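Imine reductase (Amycolatopsis orientalis, PDB 5A9S) probably catalyses the NADPH-dependent reduction of imines to amines, as an oxidoreductase of the HIBADH-related family. Local coordinates at residues V90-N95 with G115-A120; G236-N241 with Y282-E287; M240-L245 with E267-A272. One frame throughout, in Å; residues are numbered along the deposited sequence.

Contact 1 of 3, residues V90-N95 with G115-A120; sequences VVVNLN and GYLDGA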
# COMPACT_ATOMS: atom_id res chain seq x y z
N VAL B 90 37.38 3.96 -3.18
CA VAL B 90 35.98 4.32 -3.06
C VAL B 90 35.30 3.34 -2.14
O VAL B 90 35.38 2.14 -2.36
CB VAL B 90 35.31 4.30 -4.43
CG1 VAL B 90 33.83 4.45 -4.30
CG2 VAL B 90 35.88 5.44 -5.27
N VAL B 91 34.61 3.88 -1.13
CA VAL B 91 33.73 3.10 -0.29
C VAL B 91 32.27 3.23 -0.69
O VAL B 91 31.77 4.34 -0.86
CB VAL B 91 33.89 3.53 1.17
CG1 VAL B 91 32.79 2.94 2.05
CG2 VAL B 91 35.26 3.11 1.63
N VAL B 92 31.59 2.09 -0.82
CA VAL B 92 30.13 2.02 -1.05
C VAL B 92 29.60 1.44 0.23
O VAL B 92 29.80 0.26 0.47
CB VAL B 92 29.83 1.13 -2.25
CG1 VAL B 92 28.32 0.96 -2.44
CG2 VAL B 92 30.46 1.75 -3.48
N ASN B 93 28.99 2.28 1.07
CA ASN B 93 28.52 1.84 2.39
C ASN B 93 27.03 1.51 2.33
O ASN B 93 26.18 2.38 2.14
CB ASN B 93 28.79 2.92 3.39
CG ASN B 93 28.39 2.57 4.80
OD1 ASN B 93 28.05 1.44 5.13
ND2 ASN B 93 28.42 3.55 5.64
N LEU B 94 26.72 0.24 2.55
CA LEU B 94 25.38 -0.27 2.36
C LEU B 94 24.66 -0.56 3.64
O LEU B 94 23.58 -1.13 3.59
CB LEU B 94 25.46 -1.52 1.52
CG LEU B 94 25.31 -1.52 0.01
CD1 LEU B 94 25.11 -0.22 -0.73
CD2 LEU B 94 26.38 -2.30 -0.68
N ASN B 95 25.18 -0.14 4.75
CA ASN B 95 24.49 -0.41 5.97
C ASN B 95 23.83 0.69 6.78
O ASN B 95 23.02 0.33 7.61
CB ASN B 95 25.40 -1.18 6.88
CG ASN B 95 26.58 -0.35 7.34
OD1 ASN B 95 26.39 0.61 8.09
ND2 ASN B 95 27.77 -0.70 6.87
N GLY B 115 36.71 8.29 -1.88
CA GLY B 115 35.36 8.51 -2.42
C GLY B 115 34.29 7.76 -1.63
O GLY B 115 34.58 6.69 -1.02
N TYR B 116 33.06 8.29 -1.63
CA TYR B 116 31.99 7.72 -0.82
C TYR B 116 30.64 7.69 -1.53
O TYR B 116 30.16 8.72 -2.03
CB TYR B 116 31.85 8.51 0.48
CG TYR B 116 30.93 7.86 1.49
CD1 TYR B 116 31.35 6.81 2.27
CD2 TYR B 116 29.60 8.31 1.66
CE1 TYR B 116 30.50 6.20 3.19
CE2 TYR B 116 28.75 7.73 2.59
CZ TYR B 116 29.18 6.67 3.36
OH TYR B 116 28.33 6.03 4.27
N LEU B 117 30.02 6.52 -1.54
CA LEU B 117 28.63 6.37 -1.91
C LEU B 117 27.91 5.68 -0.78
O LEU B 117 28.41 4.72 -0.20
CB LEU B 117 28.45 5.52 -3.13
CG LEU B 117 28.89 6.03 -4.46
CD1 LEU B 117 28.61 4.93 -5.51
CD2 LEU B 117 28.14 7.32 -4.84
N ASP B 118 26.72 6.17 -0.45
CA ASP B 118 25.86 5.51 0.52
C ASP B 118 24.75 4.89 -0.26
O ASP B 118 24.21 5.49 -1.21
CB ASP B 118 25.36 6.51 1.58
CG ASP B 118 25.01 5.83 2.88
OD1 ASP B 118 23.86 5.42 2.93
OD2 ASP B 118 25.83 5.68 3.83
N GLY B 119 24.43 3.65 0.07
CA GLY B 119 23.45 2.87 -0.67
C GLY B 119 22.49 2.21 0.25
O GLY B 119 22.83 1.93 1.40
N ALA B 120 21.27 1.98 -0.24
CA ALA B 120 20.23 1.32 0.51
C ALA B 120 19.75 0.15 -0.32
O ALA B 120 19.43 0.29 -1.49
CB ALA B 120 19.08 2.26 0.76

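Contact 2 of 3, residues G236-N241 with Y282-E287; sequences GSLEMN and YYSVIE. With NAP (NADP nicotinamide-adenine-dinucleotide phosphate), chain D.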
# COMPACT_ATOMS: atom_id res chain seq x y z
N GLY B 236 -12.02 11.88 -1.42
CA GLY B 236 -13.17 12.63 -0.85
C GLY B 236 -12.76 13.34 0.43
O GLY B 236 -11.61 13.21 0.89
N SER B 237 -13.69 14.10 1.00
CA SER B 237 -13.40 14.91 2.18
C SER B 237 -13.06 14.05 3.37
O SER B 237 -13.45 12.88 3.43
CB SER B 237 -14.62 15.75 2.54
OG SER B 237 -15.66 14.91 3.03
N LEU B 238 -12.43 14.65 4.37
CA LEU B 238 -12.20 13.97 5.64
C LEU B 238 -13.46 13.35 6.26
O LEU B 238 -13.39 12.23 6.77
CB LEU B 238 -11.53 14.92 6.65
CG LEU B 238 -9.99 14.89 6.95
CD1 LEU B 238 -9.14 14.01 6.04
CD2 LEU B 238 -9.36 16.26 7.09
N GLU B 239 -14.58 14.08 6.23
CA GLU B 239 -15.82 13.64 6.87
C GLU B 239 -16.34 12.35 6.25
O GLU B 239 -16.81 11.47 6.94
CB GLU B 239 -16.93 14.74 6.73
N MET B 240 -16.31 12.30 4.94
CA MET B 240 -16.78 11.16 4.24
C MET B 240 -15.93 9.96 4.63
O MET B 240 -16.45 8.87 4.75
CB MET B 240 -16.65 11.46 2.74
CG MET B 240 -16.86 10.30 1.82
SD MET B 240 -16.66 10.78 0.08
CE MET B 240 -15.43 9.57 -0.48
N ASN B 241 -14.61 10.16 4.79
CA ASN B 241 -13.70 9.09 5.15
C ASN B 241 -13.88 8.67 6.59
O ASN B 241 -13.78 7.48 6.89
CB ASN B 241 -12.24 9.46 4.84
CG ASN B 241 -12.00 9.55 3.35
OD1 ASN B 241 -11.85 10.65 2.81
ND2 ASN B 241 -11.97 8.41 2.67
N TYR B 282 -7.91 14.70 2.21
CA TYR B 282 -7.21 13.64 2.96
C TYR B 282 -5.72 13.97 3.18
O TYR B 282 -5.19 13.81 4.28
CB TYR B 282 -7.33 12.26 2.27
CG TYR B 282 -7.00 11.13 3.24
CD1 TYR B 282 -5.68 10.77 3.55
CD2 TYR B 282 -8.02 10.46 3.90
CE1 TYR B 282 -5.42 9.79 4.51
CE2 TYR B 282 -7.77 9.44 4.80
CZ TYR B 282 -6.47 9.12 5.12
OH TYR B 282 -6.24 8.10 6.04
N TYR B 283 -5.08 14.53 2.18
CA TYR B 283 -3.64 14.80 2.24
C TYR B 283 -3.24 15.67 3.43
O TYR B 283 -2.14 15.52 3.95
CB TYR B 283 -3.16 15.44 0.97
CG TYR B 283 -1.66 15.27 0.75
CD1 TYR B 283 -1.18 14.16 0.04
CD2 TYR B 283 -0.75 16.24 1.15
CE1 TYR B 283 0.16 14.00 -0.17
CE2 TYR B 283 0.62 16.09 0.93
CZ TYR B 283 1.06 14.95 0.30
OH TYR B 283 2.39 14.78 0.03
N SER B 284 -4.16 16.54 3.87
CA SER B 284 -3.90 17.47 4.93
C SER B 284 -3.65 16.81 6.29
O SER B 284 -3.02 17.41 7.16
CB SER B 284 -5.00 18.55 5.01
OG SER B 284 -6.21 18.00 5.48
N VAL B 285 -4.05 15.55 6.45
CA VAL B 285 -3.54 14.73 7.53
C VAL B 285 -2.00 14.94 7.78
O VAL B 285 -1.52 14.97 8.93
CB VAL B 285 -3.82 13.23 7.29
CG1 VAL B 285 -3.10 12.36 8.31
CG2 VAL B 285 -5.30 12.95 7.38
N ILE B 286 -1.25 15.10 6.71
CA ILE B 286 0.23 15.27 6.80
C ILE B 286 0.70 16.42 7.68
O ILE B 286 1.70 16.30 8.36
CB ILE B 286 0.83 15.39 5.39
CG1 ILE B 286 2.32 15.02 5.43
CG2 ILE B 286 0.63 16.79 4.78
CD1 ILE B 286 2.97 15.02 4.06
N GLU B 287 -0.09 17.49 7.71
CA GLU B 287 0.20 18.68 8.47
C GLU B 287 0.14 18.42 9.94
O GLU B 287 0.73 19.19 10.67
CB GLU B 287 -0.74 19.86 8.12
CG GLU B 287 -0.80 20.29 6.65
CD GLU B 287 0.57 20.46 6.01
OE1 GLU B 287 1.57 20.75 6.72
OE2 GLU B 287 0.68 20.29 4.78
PA NAP D . -24.33 10.02 0.28
O1A NAP D . -24.38 11.24 1.20
O2A NAP D . -23.64 8.78 0.83
O5B NAP D . -25.87 9.70 -0.07
C5B NAP D . -26.73 10.74 -0.49
C4B NAP D . -27.99 10.12 -1.05
O4B NAP D . -28.63 9.31 -0.06
C3B NAP D . -28.98 11.21 -1.42
O3B NAP D . -29.69 10.80 -2.58
C2B NAP D . -29.89 11.25 -0.22
O2B NAP D . -31.18 11.82 -0.45
C1B NAP D . -29.96 9.78 0.14
N9A NAP D . -30.51 9.65 1.50
C8A NAP D . -29.92 9.98 2.66
N7A NAP D . -30.73 9.74 3.72
C5A NAP D . -31.87 9.25 3.21
C6A NAP D . -33.16 8.79 3.75
N6A NAP D . -33.35 8.82 5.09
N1A NAP D . -34.09 8.35 2.87
C2A NAP D . -33.89 8.33 1.54
N3A NAP D . -32.74 8.73 0.99
C4A NAP D . -31.72 9.19 1.75
O3 NAP D . -23.85 10.47 -1.24
PN NAP D . -23.64 9.60 -2.62
O1N NAP D . -22.38 10.09 -3.30
O2N NAP D . -24.91 9.37 -3.46
O5D NAP D . -23.20 8.18 -2.03
C5D NAP D . -23.98 6.99 -2.03
C4D NAP D . -23.05 5.89 -1.51
O4D NAP D . -22.12 5.35 -2.46
C3D NAP D . -22.17 6.38 -0.33
O3D NAP D . -22.79 6.31 0.96
C2D NAP D . -20.90 5.58 -0.39
O2D NAP D . -20.80 4.67 0.69
C1D NAP D . -20.92 4.90 -1.77
N1N NAP D . -19.64 5.25 -2.43
C2N NAP D . -19.29 6.57 -2.57
C3N NAP D . -18.08 6.96 -3.16
C7N NAP D . -17.75 8.42 -3.31
O7N NAP D . -16.55 8.73 -3.26
N7N NAP D . -18.73 9.32 -3.51
C4N NAP D . -17.18 5.97 -3.62
C5N NAP D . -17.54 4.64 -3.45
C6N NAP D . -18.77 4.29 -2.85
P2B NAP D . -31.37 13.41 -0.28
O1X NAP D . -32.88 13.57 -0.31
O2X NAP D . -30.92 13.68 1.13
O3X NAP D . -30.51 13.99 -1.43
O HOH W 1 -9.30 14.29 -0.11

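Contact 3 of 3, residues M240-L245 with E267-A272; sequences MNVTTL and ELLDRA. With NAP (NADP nicotinamide-adenine-dinucleotide phosphate), chain D.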
# COMPACT_ATOMS: atom_id res chain seq x y z
N MET B 240 -16.31 12.30 4.94
CA MET B 240 -16.78 11.16 4.24
C MET B 240 -15.93 9.96 4.63
O MET B 240 -16.45 8.87 4.75
CB MET B 240 -16.65 11.46 2.74
CG MET B 240 -16.86 10.30 1.82
SD MET B 240 -16.66 10.78 0.08
CE MET B 240 -15.43 9.57 -0.48
N ASN B 241 -14.61 10.16 4.79
CA ASN B 241 -13.70 9.09 5.15
C ASN B 241 -13.88 8.67 6.59
O ASN B 241 -13.78 7.48 6.89
CB ASN B 241 -12.24 9.46 4.84
CG ASN B 241 -12.00 9.55 3.35
OD1 ASN B 241 -11.85 10.65 2.81
ND2 ASN B 241 -11.97 8.41 2.67
N VAL B 242 -14.20 9.60 7.47
CA VAL B 242 -14.55 9.21 8.88
C VAL B 242 -15.78 8.28 8.89
O VAL B 242 -15.80 7.31 9.59
CB VAL B 242 -14.85 10.43 9.75
CG1 VAL B 242 -15.44 10.05 11.11
CG2 VAL B 242 -13.61 11.32 9.90
N THR B 243 -16.78 8.57 8.08
CA THR B 243 -17.94 7.69 7.99
C THR B 243 -17.53 6.31 7.47
O THR B 243 -18.00 5.32 8.00
CB THR B 243 -19.00 8.31 7.08
OG1 THR B 243 -19.25 9.63 7.57
CG2 THR B 243 -20.28 7.53 7.09
N THR B 244 -16.69 6.28 6.44
CA THR B 244 -16.20 5.01 5.92
C THR B 244 -15.52 4.24 7.02
O THR B 244 -15.79 3.08 7.23
CB THR B 244 -15.30 5.22 4.69
OG1 THR B 244 -16.07 5.91 3.68
CG2 THR B 244 -14.81 3.93 4.12
N LEU B 245 -14.66 4.88 7.77
CA LEU B 245 -13.97 4.19 8.86
C LEU B 245 -14.87 3.63 9.93
O LEU B 245 -14.60 2.56 10.47
CB LEU B 245 -12.90 5.10 9.50
CG LEU B 245 -11.40 4.96 9.21
CD1 LEU B 245 -10.85 3.63 8.71
CD2 LEU B 245 -10.91 6.06 8.35
N GLU B 267 -9.16 7.86 14.46
CA GLU B 267 -8.75 8.88 15.46
C GLU B 267 -7.89 9.97 14.85
O GLU B 267 -7.96 11.18 15.17
CB GLU B 267 -7.97 8.18 16.55
CG GLU B 267 -8.83 7.80 17.75
CD GLU B 267 -8.00 7.53 18.99
OE1 GLU B 267 -6.75 7.72 18.98
OE2 GLU B 267 -8.60 7.10 20.00
N LEU B 268 -7.05 9.51 13.95
CA LEU B 268 -6.18 10.36 13.23
C LEU B 268 -6.96 11.34 12.37
O LEU B 268 -6.66 12.54 12.34
CB LEU B 268 -5.25 9.50 12.37
CG LEU B 268 -4.31 10.24 11.45
CD1 LEU B 268 -3.36 11.08 12.29
CD2 LEU B 268 -3.55 9.26 10.56
N LEU B 269 -7.96 10.81 11.65
CA LEU B 269 -8.85 11.65 10.87
C LEU B 269 -9.62 12.65 11.72
O LEU B 269 -9.78 13.81 11.31
CB LEU B 269 -9.80 10.79 10.03
CG LEU B 269 -9.39 10.51 8.61
CD1 LEU B 269 -7.89 10.37 8.36
CD2 LEU B 269 -10.15 9.32 8.06
N ASP B 270 -10.12 12.22 12.87
CA ASP B 270 -10.83 13.11 13.76
C ASP B 270 -9.92 14.29 14.15
O ASP B 270 -10.41 15.42 14.25
CB ASP B 270 -11.30 12.39 15.01
CG ASP B 270 -12.38 11.30 14.72
OD1 ASP B 270 -13.06 11.36 13.70
OD2 ASP B 270 -12.55 10.38 15.54
N ARG B 271 -8.63 14.03 14.38
CA ARG B 271 -7.69 15.10 14.72
C ARG B 271 -7.56 16.04 13.51
O ARG B 271 -7.58 17.26 13.67
CB ARG B 271 -6.33 14.55 15.18
CG ARG B 271 -6.29 14.15 16.65
CD ARG B 271 -5.44 12.92 16.96
NE ARG B 271 -4.08 13.12 16.53
CZ ARG B 271 -3.22 12.16 16.18
NH1 ARG B 271 -3.55 10.85 16.17
NH2 ARG B 271 -2.01 12.53 15.81
N ALA B 272 -7.49 15.49 12.30
CA ALA B 272 -7.34 16.33 11.14
C ALA B 272 -8.57 17.25 10.91
O ALA B 272 -8.39 18.42 10.57
CB ALA B 272 -7.04 15.51 9.90
PA NAP D . -24.33 10.02 0.28
O1A NAP D . -24.38 11.24 1.20
O2A NAP D . -23.64 8.78 0.83
O5B NAP D . -25.87 9.70 -0.07
C5B NAP D . -26.73 10.74 -0.49
C4B NAP D . -27.99 10.12 -1.05
O4B NAP D . -28.63 9.31 -0.06
C3B NAP D . -28.98 11.21 -1.42
O3B NAP D . -29.69 10.80 -2.58
C2B NAP D . -29.89 11.25 -0.22
O2B NAP D . -31.18 11.82 -0.45
C1B NAP D . -29.96 9.78 0.14
N9A NAP D . -30.51 9.65 1.50
C8A NAP D . -29.92 9.98 2.66
N7A NAP D . -30.73 9.74 3.72
C5A NAP D . -31.87 9.25 3.21
C6A NAP D . -33.16 8.79 3.75
N6A NAP D . -33.35 8.82 5.09
N1A NAP D . -34.09 8.35 2.87
C2A NAP D . -33.89 8.33 1.54
N3A NAP D . -32.74 8.73 0.99
C4A NAP D . -31.72 9.19 1.75
O3 NAP D . -23.85 10.47 -1.24
PN NAP D . -23.64 9.60 -2.62
O1N NAP D . -22.38 10.09 -3.30
O2N NAP D . -24.91 9.37 -3.46
O5D NAP D . -23.20 8.18 -2.03
C5D NAP D . -23.98 6.99 -2.03
C4D NAP D . -23.05 5.89 -1.51
O4D NAP D . -22.12 5.35 -2.46
C3D NAP D . -22.17 6.38 -0.33
O3D NAP D . -22.79 6.31 0.96
C2D NAP D . -20.90 5.58 -0.39
O2D NAP D . -20.80 4.67 0.69
C1D NAP D . -20.92 4.90 -1.77
N1N NAP D . -19.64 5.25 -2.43
C2N NAP D . -19.29 6.57 -2.57
C3N NAP D . -18.08 6.96 -3.16
C7N NAP D . -17.75 8.42 -3.31
O7N NAP D . -16.55 8.73 -3.26
N7N NAP D . -18.73 9.32 -3.51
C4N NAP D . -17.18 5.97 -3.62
C5N NAP D . -17.54 4.64 -3.45
C6N NAP D . -18.77 4.29 -2.85
P2B NAP D . -31.37 13.41 -0.28
O1X NAP D . -32.88 13.57 -0.31
O2X NAP D . -30.92 13.68 1.13
O3X NAP D . -30.51 13.99 -1.43

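Contact 1 of 3, residues V90-N95 with G115-A120
Val91 and Asn93 stand beside Tyr116 and Asp118 on the same face of two neighbouring parallel strands, whose short axes approach to 4.6 Å at 14°. Backbone hydrogen bonds alternate from one strand to the other: Val91 N to Gly115 O, Leu117 N to Val91 O (2.9 Å), Asn93 N to Leu117 O (2.8 Å) and Gly119 N to Asn93 O. Side-chain polarity is concentrated at the Tyr116 hydroxyl. With CG of Asn93 anti to its backbone nitrogen (chi1 -178°), the amide extends along the face it shares with Tyr116; ND2 lies in the ring plane at its edge and donates to Tyr116 OH (2.8 Å). Tyr116 OH donates in turn to the anti lone pair of Asp118 OD2 (2.6 Å), which is also hydrogen-bonded to Ser96 OG. This chain of bonds would restrict the turning of the three groups. Asn93 OD1 accepts from Asn95 N, an Asx turn leading into a residue that binds NADP(+). Val91 CG1 makes an ordinary 4.1 Å contact with Tyr116 CD1, whereas Leu94 CD1 lies close over Gly119, 3.5 Å from Gly119 CA, in space a side chain there would need. Within this Rossmann-type beta-alpha-beta unit, helix 99-111 covers Tyr116, helix 141-152 covers Val90 and Leu117, and strand 64-67 flanks strand 90-93.

Contact 2 of 3, residues G236-N241 with Y282-E287
Leu238, in the first turn of helix 238-255, reaches across to Tyr282 and Ser284. From CB the chain runs to CG with chi1 at -100°, and chi2 of 8° leaves CD1 almost eclipsing CA, an unusual shape, if modelled correctly, with the two methyls on different partners. CD1 settles on the Tyr282 backbone, 3.7 Å from Tyr282 CA, and touches Val285 CG2 at 4.2 Å. CD2 goes the other way, to 3.9 Å from Ser284 OG, a hydroxyl that is hydrogen-bonded to Ser281 O. Beside this leucine, the Asn241 amide meets the edge of the Tyr282 ring, with Asn241 CG 4.1 Å from Tyr282 CD2 and the two planes 86° apart. No direct hydrogen bond joins the segments; one water bridges them, donating to Gly236 O and accepting from Tyr282 N, each at 2.7 Å. The helix start is secured by Ser237 at the N-cap, whose OG accepts from Met240 N. Met240 itself points to a different partner: its CE comes within 3.1 Å of O7N, the carboxamide oxygen of an NADP that is hydrogen-bonded to residues of a neighbouring subunit, among them Asn95 and Arg36. Helix 260-275 closes over Leu238 and Tyr282 through Ala272, Val273 and Leu269, while the Tyr282 hydroxyl bonds to Asn183 of the neighbouring subunit and the ring packs on Met182 of that subunit.

Contact 3 of 3, residues M240-L245 with E267-A272
Val242 and Leu269 carry the closest backbone approach, 6.5 Å between their CA atoms, of two helices that run nearly antiparallel. The short axes cross at -159° and come to 9.7 Å, and side chains alone bridge the gap. Leu269 points its CB at the opposing helix and fills the middle of the contact. Its CB lies 3.8 Å from Val242 CG2, the two side chains sliding past each other in opposite directions. Farther out, Leu269 CD2 touches two residues of the other helix: it is 3.8 Å from Asn241 CB and only 3.4 Å from Leu245 CD2, tighter than ordinary methyl contact. Leu245 and Leu269 cross at about a right angle, and both have chi1 away from a staggered value (-103° and -95°), consistent with a strained fit or with imperfectly modelled leucines. Both Val242 methyls also lie against the carboxylate of Asp270, CG1 and CG2 each 3.8 Å from Asp270 OD1. That carboxylate has its charge partner on its own helix, through a salt bridge from OD2 to Lys266. Tyr179 of the neighbouring subunit packs on Thr244 and Leu245, and Leu269 also packs on Tyr282 and Val285. With no hydrogen bond between the segments, the helices are joined by methyl and methylene packing. The one charged group that touches across the boundary offers an oxygen to methyls and is probably balanced by Lys266, so the pairing rests on shape and apolar burial rather than on directional bonds.

Contact 1 lies in the nucleotide-binding domain, and contacts 2 and 3 lie in the C-terminal domain on the opposite side of the chain's centre, some 39 and 42 Å from contact 1, centre to centre. Contact 1 is almost wholly buried inside its sheet, built on regular backbone bonds and a polar side-chain network. Contacts 2 and 3 are more peripheral, with partly exposed residues at their edges; they share helix 238-255 and adjoin where Tyr282 and Val285 pack on Leu269. Contact 2 combines apolar packing with one bridging water, and contact 3 is apolar packing with a carboxylate beside it. Both border a neighbouring subunit, while contact 1 touches no other chain of the assembly.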